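Local coordinates for cyclic GMP-AMP synthase-like receptor (Tribolium castaneum, PDB 7LT2), which senses double-stranded RNA in the cytoplasm and catalyses the formation of cyclic GMP-AMP from ATP and GTP in innate immunity, at residues A[76-81]-A[197-202]; A[221-226]-A[241-246]; A[256-261]-A[295-300]. All coordinates share one frame; numbering follows the deposited sequence.

Interaction 1. Residues A[76-81]-A[197-202]; sequences LLHIPI and CFVFSG
L77 is hydrogen-bonded through its backbone to C197 and V199, the residues flanking F198, in a parallel pairing, the end of strand 70-77 running beside the end of strand 188-200. Its N donates to C197 O at 2.9 Å, and its O takes the N-H of V199, also at 2.9 Å, while the CA of F198 leans on that same carbonyl oxygen.

Past L77 the backbone pairing gives way to a side-chain bond. H78 swings its CG anti to the backbone N (chi1 178°), which carries the imidazole along to V199 O. ND1 donates there at 3.2 Å with a nearly straight N-H line (172°), and the acceptor lies in the ring plane. V199 O has a second partner: a water that donates to it and accepts from I79 N, so this carbonyl joins the two segments where the strand pairing has ended.

The apolar contacts fall on two faces of the sheet. On one, L76 meets C197 and V199: its CD2 rests on C197 CB at 3.7 Å, while its CB and CD1 lie against V199, the two side chains crossing at about a right angle. F223 of the next strand covers L76 and C197 on this face. On the other lie L77 and F198, and I79 from the following loop reaches the same ring. L77 CD1 lies over one ring face toward the rim, its CB makes an off-centre CH-pi contact, and I79 CG1 comes within 3.7 Å of F198 CE1. L129 touches both I79 and F198.

Parallel strands of this kind belong to the central sheet of the nucleotidyltransferase fold. Strand 70-77 also holds E70 and D72, which by similarity bind the catalytic magnesium, and the side chain of C197 lies about 8 Å from that of D72.

Interaction 2. Residues A[221-226]-A[241-246]; sequences EFFIVP and SLSFQE
F223 turns its ring over S243, on antiparallel strands 222-225 and 241-243 of the nucleotidyltransferase sheet. With chi1 at 54°, its CG stands between the backbone N and the carbonyl carbon, and the ring is folded onto the serine. S243 CB sits over one face, 3.7 Å from the F223 ring centroid, in a CH-pi contact. V225 CG2 packs against the same S243 CB, so the methylene is held from two directions.

On the other face of the sheet F222 and F244 lie side by side and point the same way, their planes inclined at 34°. W205 meets both rings. L242 reaches into this group with CD2, which touches F222 CE2 at 3.7 Å and I224 CG2 at 3.9 Å.

The backbones hold the register: S243 N gives a bond to F223 O, and V225 and S241 exchange a pair, whereas F223 N to S243 O is long and weak at 3.5 Å. S241 OG turns to K227 O.

Residues 241-246 are, by similarity, part of the GTP site, and Q245 and E246 of the ATP site as well. Q245, in the first turn of the helix after F244 as N-cap, extends its chain back toward the strand: its NE2 donates to S243 OG at 2.6 Å, the hydroxyl oxygen lying in the amide plane.

Interaction 3. Residues A[256-261]-A[295-300]; sequences NRLKPA and SFWNKS
The start of helix 258-272 meets the short 3-10 turn that leads into helix 301-318, and L258 and W297 form the buried half of this junction. L258 CD1 stands over the six-membered ring of W297, 3.6 Å from its centroid and only 8° off the ring normal, a well-directed CH-pi contact. CB and CG follow along the ring at CE3 and CZ3. With CG anti to its backbone N, the leucine lays its branch across the indole. F296 CD2 covers the opposite face, so the indole is packed from both sides, while F285, I288 and I289 of helix 278-291 touch it as well.

Within the Mab-21 HhH/H2TH-like domain this joins a helix start to the turn between helices 278-291 and 301-318, close to a metal: the side chain of W297 lies about 7 Å from the bound manganese ion, whose site includes I289, E290 and K292, with D293 also identified as a manganese-binding residue. I289 also touches L258, so the leucine and the indole both pack on a residue of that site.

Nearer the surface the contact turns polar. R257 N donates to W297 O at 3.3 Å. A turn about CB-CG (chi2 69°) bends the arginine chain and brings its NE to K299 O at 2.6 Å, with that oxygen close to the guanidinium plane and the N-H line bent to 143°. R257 NH2 donates to a water that in turn donates to N298 O. N256 and N298 meet through their amides, the side chains crossing at about a right angle with the two amide planes steeply inclined: N256 ND2 donates a hydrogen to N298 OD1 at 3.2 Å, the acceptor near the plane of the N256 amide. S300, the N-cap of helix 301-318, sends its OG to E303 N.

Interactions 1 and 2 are buried and share one sheet: strand 188-200 lies beside strand 222-225, F198 O reaching I224 N at 2.8 Å and F200 N reaching F222 O at 2.9 Å. The pairing in interaction 1 is parallel and in interaction 2 antiparallel, and in both, backbone bonds combine with apolar side chains on two faces. Interaction 3 belongs to the HhH/H2TH-like domain rather than the nucleotidyltransferase domain, with nearest atoms about 10 Å from interaction 2 and about 18 Å from interaction 1. It is only partly buried and joins a helix start to a 3-10 turn; its buried part is the leucine-indole contact, while exposed asparagines, an arginine and waters make up its polar side.

Interaction 1. Residues A[76-81]-A[197-202]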
loop_
_atom_site.group_PDB
_atom_site.type_symbol
_atom_site.label_atom_id
_atom_site.label_comp_id
_atom_site.label_asym_id
_atom_site.label_seq_id
_atom_site.Cartn_x
_atom_site.Cartn_y
_atom_site.Cartn_z
ATOM N N LEU A 76 10.128 0.482 9.088
ATOM C CA LEU A 76 11.311 -0.100 8.455
ATOM C C LEU A 76 12.420 -0.281 9.490
ATOM O O LEU A 76 12.975 0.699 10.004
ATOM C CB LEU A 76 11.782 0.764 7.287
ATOM C CG LEU A 76 10.723 1.083 6.219
ATOM C CD1 LEU A 76 11.378 1.659 4.978
ATOM C CD2 LEU A 76 9.894 -0.138 5.854
ATOM N N LEU A 77 12.735 -1.538 9.790
ATOM C CA LEU A 77 13.817 -1.920 10.684
ATOM C C LEU A 77 15.030 -2.307 9.849
ATOM O O LEU A 77 14.894 -2.847 8.751
ATOM C CB LEU A 77 13.385 -3.094 11.567
ATOM C CG LEU A 77 11.972 -2.981 12.145
ATOM C CD1 LEU A 77 11.511 -4.302 12.734
ATOM C CD2 LEU A 77 11.929 -1.876 13.192
ATOM N N HIS A 78 16.225 -2.025 10.363
ATOM C CA HIS A 78 17.445 -2.285 9.608
ATOM C C HIS A 78 18.389 -3.139 10.433
ATOM O O HIS A 78 18.790 -2.738 11.532
ATOM C CB HIS A 78 18.145 -0.990 9.189
ATOM C CG HIS A 78 19.423 -1.226 8.448
ATOM N ND1 HIS A 78 19.462 -1.802 7.197
ATOM C CD2 HIS A 78 20.711 -0.995 8.797
ATOM C CE1 HIS A 78 20.719 -1.902 6.800
ATOM N NE2 HIS A 78 21.496 -1.422 7.754
ATOM N N ILE A 79 18.723 -4.309 9.906
ATOM C CA ILE A 79 19.724 -5.183 10.525
ATOM C C ILE A 79 21.108 -4.650 10.188
ATOM O O ILE A 79 21.421 -4.471 9.001
ATOM C CB ILE A 79 19.554 -6.613 10.024
ATOM C CG1 ILE A 79 18.173 -7.158 10.405
ATOM C CG2 ILE A 79 20.676 -7.506 10.571
ATOM C CD1 ILE A 79 17.831 -8.464 9.740
ATOM N N PRO A 80 21.961 -4.387 11.180
ATOM C CA PRO A 80 23.322 -3.921 10.889
ATOM C C PRO A 80 24.032 -4.850 9.913
ATOM O O PRO A 80 24.028 -6.073 10.076
ATOM C CB PRO A 80 23.990 -3.924 12.270
ATOM C CG PRO A 80 22.848 -3.690 13.216
ATOM C CD PRO A 80 21.692 -4.450 12.628
ATOM N N ILE A 81 24.635 -4.258 8.876
ATOM C CA ILE A 81 25.253 -5.060 7.826
ATOM C C ILE A 81 26.410 -5.888 8.363
ATOM O O ILE A 81 26.779 -6.893 7.751
ATOM C CB ILE A 81 25.720 -4.175 6.653
ATOM C CG1 ILE A 81 26.954 -3.364 7.046
ATOM C CG2 ILE A 81 24.600 -3.247 6.199
ATOM C CD1 ILE A 81 27.515 -2.527 5.911
ATOM N N CYS A 197 8.615 -4.274 9.015
ATOM C CA CYS A 197 9.337 -4.596 7.792
ATOM C C CYS A 197 10.840 -4.477 8.027
ATOM O O CYS A 197 11.290 -3.876 9.004
ATOM C CB CYS A 197 8.942 -3.664 6.647
ATOM S SG CYS A 197 7.156 -3.545 6.346
ATOM N N PHE A 198 11.620 -5.045 7.109
ATOM C CA PHE A 198 13.074 -4.921 7.138
ATOM C C PHE A 198 13.558 -4.294 5.839
ATOM O O PHE A 198 13.189 -4.751 4.752
ATOM C CB PHE A 198 13.745 -6.276 7.378
ATOM C CG PHE A 198 13.671 -6.724 8.809
ATOM C CD1 PHE A 198 14.644 -6.341 9.719
ATOM C CD2 PHE A 198 12.618 -7.503 9.250
ATOM C CE1 PHE A 198 14.572 -6.749 11.042
ATOM C CE2 PHE A 198 12.541 -7.906 10.567
ATOM C CZ PHE A 198 13.515 -7.529 11.464
ATOM N N VAL A 199 14.384 -3.250 5.958
ATOM C CA VAL A 199 14.809 -2.428 4.826
ATOM C C VAL A 199 16.272 -2.714 4.506
ATOM O O VAL A 199 17.083 -2.969 5.406
ATOM C CB VAL A 199 14.578 -0.925 5.102
ATOM C CG1 VAL A 199 15.384 -0.443 6.310
ATOM C CG2 VAL A 199 14.881 -0.091 3.855
ATOM N N PHE A 200 16.602 -2.691 3.217
ATOM C CA PHE A 200 17.932 -3.045 2.738
ATOM C C PHE A 200 18.414 -2.027 1.716
ATOM O O PHE A 200 17.620 -1.310 1.103
ATOM C CB PHE A 200 17.938 -4.444 2.125
ATOM C CG PHE A 200 17.492 -5.503 3.077
ATOM C CD1 PHE A 200 18.390 -6.084 3.947
ATOM C CD2 PHE A 200 16.164 -5.893 3.126
ATOM C CE1 PHE A 200 17.979 -7.055 4.839
ATOM C CE2 PHE A 200 15.749 -6.860 4.014
ATOM C CZ PHE A 200 16.655 -7.441 4.871
ATOM N N SER A 201 19.733 -1.972 1.545
ATOM C CA SER A 201 20.371 -1.068 0.600
ATOM C C SER A 201 20.416 -1.693 -0.791
ATOM O O SER A 201 20.121 -2.877 -0.987
ATOM C CB SER A 201 21.788 -0.707 1.059
ATOM O OG SER A 201 22.661 -1.820 0.928
ATOM N N GLY A 202 20.818 -0.873 -1.762
ATOM C CA GLY A 202 20.743 -1.275 -3.155
ATOM C C GLY A 202 21.533 -2.525 -3.483
ATOM O O GLY A 202 21.167 -3.266 -4.398
HETATM O O HOH W 1 17.575 -4.902 7.379
#

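Interaction 2. Residues A[221-226]-A[241-246]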
loop_
_atom_site.group_PDB
_atom_site.type_symbol
_atom_site.label_atom_id
_atom_site.label_comp_id
_atom_site.label_asym_id
_atom_site.label_seq_id
_atom_site.Cartn_x
_atom_site.Cartn_y
_atom_site.Cartn_z
ATOM N N GLU A 221 16.789 2.063 -1.704
ATOM C CA GLU A 221 16.385 1.094 -0.696
ATOM C C GLU A 221 15.065 0.423 -1.057
ATOM O O GLU A 221 14.195 1.008 -1.706
ATOM C CB GLU A 221 16.267 1.754 0.680
ATOM C CG GLU A 221 17.586 2.306 1.190
ATOM C CD GLU A 221 17.455 3.069 2.490
ATOM O OE1 GLU A 221 16.343 3.122 3.053
ATOM O OE2 GLU A 221 18.476 3.622 2.952
ATOM N N PHE A 222 14.931 -0.821 -0.619
ATOM C CA PHE A 222 13.685 -1.566 -0.726
ATOM C C PHE A 222 13.500 -2.309 0.586
ATOM O O PHE A 222 14.412 -2.369 1.414
ATOM C CB PHE A 222 13.712 -2.540 -1.906
ATOM C CG PHE A 222 14.690 -3.657 -1.728
ATOM C CD1 PHE A 222 16.046 -3.444 -1.923
ATOM C CD2 PHE A 222 14.260 -4.916 -1.348
ATOM C CE1 PHE A 222 16.956 -4.468 -1.745
ATOM C CE2 PHE A 222 15.168 -5.950 -1.169
ATOM C CZ PHE A 222 16.518 -5.725 -1.368
ATOM N N PHE A 223 12.320 -2.886 0.795
ATOM C CA PHE A 223 12.121 -3.600 2.046
ATOM C C PHE A 223 11.313 -4.867 1.824
ATOM O O PHE A 223 10.698 -5.074 0.774
ATOM C CB PHE A 223 11.483 -2.707 3.136
ATOM C CG PHE A 223 10.198 -2.015 2.742
ATOM C CD1 PHE A 223 10.222 -0.786 2.100
ATOM C CD2 PHE A 223 8.972 -2.556 3.099
ATOM C CE1 PHE A 223 9.039 -0.128 1.774
ATOM C CE2 PHE A 223 7.788 -1.908 2.787
ATOM C CZ PHE A 223 7.821 -0.692 2.118
ATOM N N ILE A 224 11.382 -5.750 2.817
ATOM C CA ILE A 224 10.635 -6.999 2.805
ATOM C C ILE A 224 9.521 -6.900 3.832
ATOM O O ILE A 224 9.651 -6.239 4.870
ATOM C CB ILE A 224 11.528 -8.234 3.066
ATOM C CG1 ILE A 224 12.160 -8.185 4.465
ATOM C CG2 ILE A 224 12.569 -8.369 1.958
ATOM C CD1 ILE A 224 13.027 -9.425 4.813
ATOM N N VAL A 225 8.412 -7.562 3.524
ATOM C CA VAL A 225 7.155 -7.435 4.257
ATOM C C VAL A 225 6.754 -8.825 4.738
ATOM O O VAL A 225 6.869 -9.796 3.976
ATOM C CB VAL A 225 6.072 -6.798 3.369
ATOM C CG1 VAL A 225 4.742 -6.716 4.088
ATOM C CG2 VAL A 225 6.505 -5.406 2.924
ATOM N N PRO A 226 6.286 -8.975 5.990
ATOM C CA PRO A 226 6.025 -10.319 6.533
ATOM C C PRO A 226 4.699 -10.918 6.094
ATOM O O PRO A 226 3.974 -11.493 6.912
ATOM C CB PRO A 226 6.047 -10.086 8.047
ATOM C CG PRO A 226 5.554 -8.679 8.199
ATOM C CD PRO A 226 6.062 -7.920 6.993
ATOM N N SER A 241 7.591 -11.237 1.588
ATOM C CA SER A 241 7.245 -10.517 0.370
ATOM C C SER A 241 8.185 -9.334 0.182
ATOM O O SER A 241 8.698 -8.770 1.147
ATOM C CB SER A 241 5.805 -10.005 0.417
ATOM O OG SER A 241 4.874 -11.062 0.533
ATOM N N LEU A 242 8.389 -8.948 -1.074
ATOM C CA LEU A 242 9.157 -7.758 -1.405
ATOM C C LEU A 242 8.219 -6.580 -1.599
ATOM O O LEU A 242 7.135 -6.723 -2.175
ATOM C CB LEU A 242 9.983 -7.970 -2.672
ATOM C CG LEU A 242 11.180 -8.901 -2.525
ATOM C CD1 LEU A 242 11.575 -9.438 -3.874
ATOM C CD2 LEU A 242 12.353 -8.173 -1.881
ATOM N N SER A 243 8.630 -5.419 -1.108
ATOM C CA SER A 243 7.921 -4.177 -1.372
ATOM C C SER A 243 8.829 -3.257 -2.177
ATOM O O SER A 243 9.873 -2.809 -1.686
ATOM C CB SER A 243 7.464 -3.497 -0.088
ATOM O OG SER A 243 6.852 -2.254 -0.403
ATOM N N PHE A 244 8.430 -2.996 -3.418
ATOM C CA PHE A 244 9.038 -1.976 -4.256
ATOM C C PHE A 244 8.103 -0.779 -4.407
ATOM O O PHE A 244 8.136 -0.072 -5.419
ATOM C CB PHE A 244 9.416 -2.572 -5.611
ATOM C CG PHE A 244 10.356 -3.752 -5.511
ATOM C CD1 PHE A 244 11.649 -3.580 -5.047
ATOM C CD2 PHE A 244 9.943 -5.025 -5.871
ATOM C CE1 PHE A 244 12.522 -4.659 -4.943
ATOM C CE2 PHE A 244 10.806 -6.108 -5.776
ATOM C CZ PHE A 244 12.101 -5.923 -5.310
ATOM N N GLN A 245 7.266 -0.550 -3.387
ATOM C CA GLN A 245 6.262 0.509 -3.447
ATOM C C GLN A 245 6.884 1.895 -3.519
ATOM O O GLN A 245 6.270 2.817 -4.065
ATOM C CB GLN A 245 5.342 0.444 -2.230
ATOM C CG GLN A 245 4.510 -0.813 -2.107
ATOM C CD GLN A 245 3.783 -0.862 -0.779
ATOM O OE1 GLN A 245 2.662 -0.365 -0.655
ATOM N NE2 GLN A 245 4.430 -1.444 0.233
ATOM N N GLU A 246 8.074 2.083 -2.944
ATOM C CA GLU A 246 8.702 3.395 -3.045
ATOM C C GLU A 246 9.076 3.703 -4.488
ATOM O O GLU A 246 8.889 4.833 -4.957
ATOM C CB GLU A 246 9.926 3.477 -2.130
ATOM C CG GLU A 246 10.361 4.917 -1.853
ATOM C CD GLU A 246 10.886 5.112 -0.442
ATOM O OE1 GLU A 246 11.328 4.121 0.174
ATOM O OE2 GLU A 246 10.852 6.259 0.051
HETATM O O HOH W 2 14.043 4.008 -1.404
HETATM O O HOH W 3 11.810 1.653 0.088
#

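Interaction 3. Residues A[256-261]-A[295-300]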
loop_
_atom_site.group_PDB
_atom_site.type_symbol
_atom_site.label_atom_id
_atom_site.label_comp_id
_atom_site.label_asym_id
_atom_site.label_seq_id
_atom_site.Cartn_x
_atom_site.Cartn_y
_atom_site.Cartn_z
ATOM N N ASN A 256 0.479 13.315 -15.218
ATOM C CA ASN A 256 -0.677 14.068 -15.701
ATOM C C ASN A 256 -1.969 13.262 -15.680
ATOM O O ASN A 256 -2.624 13.167 -14.638
ATOM C CB ASN A 256 -0.390 14.592 -17.112
ATOM C CG ASN A 256 -1.311 15.724 -17.508
ATOM O OD1 ASN A 256 -2.227 16.083 -16.768
ATOM N ND2 ASN A 256 -1.065 16.302 -18.678
ATOM N N ARG A 257 -2.344 12.676 -16.819
ATOM C CA ARG A 257 -3.612 11.960 -16.913
ATOM C C ARG A 257 -3.601 10.593 -16.232
ATOM O O ARG A 257 -4.668 9.978 -16.110
ATOM C CB ARG A 257 -4.013 11.783 -18.384
ATOM C CG ARG A 257 -4.806 12.953 -18.980
ATOM C CD ARG A 257 -3.941 14.191 -19.125
ATOM N NE ARG A 257 -4.512 15.154 -20.062
ATOM C CZ ARG A 257 -5.127 16.275 -19.710
ATOM N NH1 ARG A 257 -5.292 16.606 -18.439
ATOM N NH2 ARG A 257 -5.576 17.093 -20.658
ATOM N N LEU A 258 -2.446 10.108 -15.766
ATOM C CA LEU A 258 -2.344 8.707 -15.353
ATOM C C LEU A 258 -3.227 8.395 -14.147
ATOM O O LEU A 258 -3.996 7.429 -14.169
ATOM C CB LEU A 258 -0.887 8.344 -15.050
ATOM C CG LEU A 258 -0.647 6.873 -14.665
ATOM C CD1 LEU A 258 0.694 6.399 -15.199
ATOM C CD2 LEU A 258 -0.716 6.646 -13.151
ATOM N N LYS A 259 -3.102 9.168 -13.063
ATOM C CA LYS A 259 -3.812 8.791 -11.841
ATOM C C LYS A 259 -5.327 8.941 -11.985
ATOM O O LYS A 259 -6.060 8.064 -11.510
ATOM C CB LYS A 259 -3.278 9.577 -10.634
ATOM C CG LYS A 259 -1.852 9.176 -10.269
ATOM C CD LYS A 259 -1.388 9.804 -8.968
ATOM C CE LYS A 259 0.041 9.373 -8.657
ATOM N NZ LYS A 259 0.521 9.942 -7.366
ATOM N N PRO A 260 -5.851 9.996 -12.628
ATOM C CA PRO A 260 -7.294 9.977 -12.939
ATOM C C PRO A 260 -7.713 8.756 -13.741
ATOM O O PRO A 260 -8.749 8.152 -13.442
ATOM C CB PRO A 260 -7.502 11.287 -13.717
ATOM C CG PRO A 260 -6.457 12.197 -13.159
ATOM C CD PRO A 260 -5.257 11.317 -12.917
ATOM N N ALA A 261 -6.916 8.355 -14.735
ATOM C CA ALA A 261 -7.274 7.190 -15.542
ATOM C C ALA A 261 -7.303 5.918 -14.702
ATOM O O ALA A 261 -8.193 5.073 -14.872
ATOM C CB ALA A 261 -6.297 7.042 -16.710
ATOM N N SER A 295 5.127 10.801 -23.679
ATOM C CA SER A 295 4.137 11.749 -24.179
ATOM C C SER A 295 2.716 11.205 -24.114
ATOM O O SER A 295 1.765 11.989 -24.180
ATOM C CB SER A 295 4.479 12.144 -25.615
ATOM O OG SER A 295 4.583 10.992 -26.433
ATOM N N PHE A 296 2.552 9.887 -23.975
ATOM C CA PHE A 296 1.214 9.303 -23.931
ATOM C C PHE A 296 0.375 9.912 -22.816
ATOM O O PHE A 296 -0.826 10.156 -22.990
ATOM C CB PHE A 296 1.325 7.789 -23.754
ATOM C CG PHE A 296 0.012 7.099 -23.529
ATOM C CD1 PHE A 296 -0.877 6.912 -24.573
ATOM C CD2 PHE A 296 -0.319 6.612 -22.271
ATOM C CE1 PHE A 296 -2.085 6.265 -24.367
ATOM C CE2 PHE A 296 -1.522 5.961 -22.055
ATOM C CZ PHE A 296 -2.409 5.787 -23.106
ATOM N N TRP A 297 0.994 10.188 -21.671
ATOM C CA TRP A 297 0.270 10.661 -20.500
ATOM C C TRP A 297 -0.158 12.119 -20.604
ATOM O O TRP A 297 -0.873 12.602 -19.718
ATOM C CB TRP A 297 1.135 10.424 -19.260
ATOM C CG TRP A 297 1.582 8.987 -19.190
ATOM C CD1 TRP A 297 2.847 8.510 -19.382
ATOM C CD2 TRP A 297 0.753 7.840 -18.954
ATOM N NE1 TRP A 297 2.859 7.143 -19.264
ATOM C CE2 TRP A 297 1.587 6.705 -19.005
ATOM C CE3 TRP A 297 -0.613 7.664 -18.707
ATOM C CZ2 TRP A 297 1.104 5.407 -18.812
ATOM C CZ3 TRP A 297 -1.096 6.371 -18.510
ATOM C CH2 TRP A 297 -0.235 5.261 -18.566
ATOM N N ASN A 298 0.239 12.822 -21.661
ATOM C CA ASN A 298 -0.197 14.193 -21.887
ATOM C C ASN A 298 -1.339 14.287 -22.887
ATOM O O ASN A 298 -1.777 15.396 -23.209
ATOM C CB ASN A 298 0.984 15.052 -22.348
ATOM C CG ASN A 298 2.023 15.217 -21.258
ATOM O OD1 ASN A 298 1.679 15.306 -20.080
ATOM N ND2 ASN A 298 3.299 15.237 -21.639
ATOM N N LYS A 299 -1.838 13.154 -23.372
ATOM C CA LYS A 299 -3.009 13.162 -24.232
ATOM C C LYS A 299 -4.247 13.507 -23.407
ATOM O O LYS A 299 -4.188 13.676 -22.188
ATOM C CB LYS A 299 -3.139 11.818 -24.943
ATOM C CG LYS A 299 -1.985 11.576 -25.899
ATOM C CD LYS A 299 -2.103 10.280 -26.653
ATOM C CE LYS A 299 -1.078 10.235 -27.779
ATOM N NZ LYS A 299 -1.377 9.180 -28.784
ATOM N N SER A 300 -5.383 13.643 -24.087
ATOM C CA SER A 300 -6.614 13.971 -23.385
ATOM C C SER A 300 -6.941 12.877 -22.377
ATOM O O SER A 300 -6.539 11.719 -22.530
ATOM C CB SER A 300 -7.772 14.146 -24.369
ATOM O OG SER A 300 -8.217 12.901 -24.887
HETATM O O HOH W 4 -1.602 17.893 -21.206
HETATM O O HOH W 5 -4.276 16.882 -23.344
#